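Glyoxalase 3 (PDB 4LRU) converts methylglyoxal to D-lactate in a single step that needs no glutathione, detoxifying the methylglyoxal that Candida albicans produces in its own metabolism. Local coordinates at residues Arg40-Glu45 and Asp231-Phe236. Sequence-based numbering, arbitrary orientation.
Sequences RKKGYE and DVIAAF. With EDO (1,2-ethanediol), chain B.
Tyr44 and Phe236 form an offset edge-to-face aromatic pair, the edge of Phe236 turned toward the face of Tyr44, with ring centroids 5.9 Å apart and planes at 76°. The two side chains run past each other in opposite directions, which brings Phe236 CD2 to 3.5 Å from Tyr44 OH. A chi1 of 179° swings the Phe236 ring away from its own backbone N and sets its CD2-CE2 side against the Tyr44 hydroxyl.

Aliphatic contacts fill in beside the rings. Ile233 crosses both Lys42 and Tyr44 at a slant, its CD1 methyl 3.8 Å from Lys42 CG. Its CG1 lies 4.0 Å from Tyr44 CE2. A bend at chi2 (64°) carries the Lys42 methylenes along the isoleucine, CG by CD1 and CE by CG2. Lys42 CG also sits over one face of the Tyr44 ring, toward its rim. Val38 and Phe39 of helix 29-42 extend the apolar surface against Ile233, while Ile102 of strand 102-105 touches both Tyr44 and Phe236.

Among polar groups, no hydrogen bond joins 40-45 to 231-236. The hydroxyl of Tyr44 instead bonds to the carboxylate of Glu237, the residue just after helix 225-236. Gly43, at positive phi, closes helix 29-42 in a Schellman motif, its N bonded to Arg40 O at 3.0 Å, and the chain then turns into strand 45-50. Away from the interface, Lys41 NZ holds O1 of an ethanediol, probably from the crystallisation liquor, at 2.9 Å.

In this DJ-1/PfpI α/β fold, the end of helix 29-42 and the turn after it thus meet the C-terminal end of helix 225-236, away from the residues assigned to the active site; direct cohesion is apolar and aromatic, the tyrosine hydroxyl lying against Phe236 and Ile233 while Glu237 OE2 shares its hydrogen bond.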
# COMPACT_ATOMS: atom_id res chain seq x y z
N ARG A 40 13.54 -5.03 4.95
CA ARG A 40 14.39 -6.17 5.27
C ARG A 40 15.83 -5.71 5.47
O ARG A 40 16.49 -6.09 6.44
CB ARG A 40 14.33 -7.23 4.18
CG ARG A 40 15.14 -8.48 4.50
CD ARG A 40 15.19 -9.48 3.35
NE ARG A 40 15.80 -8.91 2.15
CZ ARG A 40 17.11 -8.70 1.99
NH1 ARG A 40 17.98 -9.04 2.95
NH2 ARG A 40 17.57 -8.17 0.86
N LYS A 41 16.33 -4.90 4.54
CA LYS A 41 17.71 -4.44 4.61
C LYS A 41 17.93 -3.57 5.84
O LYS A 41 19.01 -3.58 6.45
CB LYS A 41 18.12 -3.70 3.33
CG LYS A 41 18.30 -4.63 2.14
CD LYS A 41 18.28 -3.87 0.81
CE LYS A 41 18.03 -4.82 -0.36
NZ LYS A 41 17.99 -4.13 -1.68
N LYS A 42 16.87 -2.87 6.25
CA LYS A 42 16.90 -2.06 7.47
C LYS A 42 16.99 -2.91 8.75
O LYS A 42 17.44 -2.42 9.78
CB LYS A 42 15.67 -1.16 7.51
CG LYS A 42 15.60 -0.24 8.72
CD LYS A 42 16.73 0.78 8.77
CE LYS A 42 16.62 1.67 10.00
NZ LYS A 42 17.86 2.41 10.32
N GLY A 43 16.53 -4.16 8.68
CA GLY A 43 16.59 -5.06 9.80
C GLY A 43 15.28 -5.38 10.49
O GLY A 43 15.27 -6.14 11.47
N TYR A 44 14.20 -4.80 9.98
CA TYR A 44 12.87 -5.04 10.53
C TYR A 44 12.36 -6.42 10.15
O TYR A 44 12.82 -7.02 9.17
CB TYR A 44 11.87 -4.01 10.01
CG TYR A 44 12.19 -2.54 10.25
CD1 TYR A 44 13.00 -2.12 11.29
CD2 TYR A 44 11.63 -1.59 9.43
CE1 TYR A 44 13.23 -0.76 11.50
CE2 TYR A 44 11.86 -0.23 9.62
CZ TYR A 44 12.67 0.18 10.64
OH TYR A 44 12.87 1.55 10.79
N GLU A 45 11.40 -6.92 10.92
CA GLU A 45 10.61 -8.08 10.54
C GLU A 45 9.44 -7.61 9.70
O GLU A 45 8.88 -6.55 9.96
CB GLU A 45 10.10 -8.80 11.77
CG GLU A 45 9.48 -10.16 11.49
CD GLU A 45 9.29 -10.95 12.77
OE1 GLU A 45 10.28 -11.52 13.27
OE2 GLU A 45 8.16 -10.98 13.28
N ASP A 231 11.09 6.77 3.25
CA ASP A 231 10.55 7.93 3.98
C ASP A 231 9.71 7.49 5.20
O ASP A 231 9.56 8.24 6.17
CB ASP A 231 9.74 8.79 3.03
CG ASP A 231 10.62 9.61 2.06
OD1 ASP A 231 11.84 9.76 2.33
OD2 ASP A 231 10.09 10.10 1.05
N VAL A 232 9.18 6.27 5.16
CA VAL A 232 8.62 5.67 6.36
C VAL A 232 9.69 5.53 7.44
O VAL A 232 9.50 5.94 8.58
CB VAL A 232 7.97 4.29 6.06
CG1 VAL A 232 7.72 3.51 7.35
CG2 VAL A 232 6.66 4.47 5.30
N ILE A 233 10.84 4.97 7.07
CA ILE A 233 11.95 4.84 8.03
C ILE A 233 12.33 6.20 8.60
O ILE A 233 12.51 6.36 9.81
CB ILE A 233 13.16 4.13 7.39
CG1 ILE A 233 12.79 2.68 7.08
CG2 ILE A 233 14.38 4.22 8.31
CD1 ILE A 233 13.77 1.93 6.21
N ALA A 234 12.44 7.20 7.72
CA ALA A 234 12.78 8.56 8.14
C ALA A 234 11.79 9.11 9.17
O ALA A 234 12.19 9.82 10.11
CB ALA A 234 12.83 9.48 6.93
N ALA A 235 10.51 8.83 8.96
CA ALA A 235 9.46 9.39 9.82
C ALA A 235 9.37 8.64 11.15
O ALA A 235 8.99 9.21 12.17
CB ALA A 235 8.11 9.39 9.11
N PHE A 236 9.79 7.38 11.11
CA PHE A 236 9.59 6.41 12.21
C PHE A 236 10.74 6.49 13.21
O PHE A 236 10.52 6.41 14.41
CB PHE A 236 9.54 5.01 11.59
CG PHE A 236 9.37 3.87 12.56
CD1 PHE A 236 8.16 3.64 13.18
CD2 PHE A 236 10.40 2.97 12.76
CE1 PHE A 236 7.98 2.57 14.02
CE2 PHE A 236 10.24 1.88 13.61
CZ PHE A 236 9.02 1.68 14.24
C1 EDO B . 15.59 -1.18 -2.66
O1 EDO B . 16.26 -1.79 -1.55
C2 EDO B . 14.64 -2.17 -3.33
O2 EDO B . 15.32 -3.41 -3.58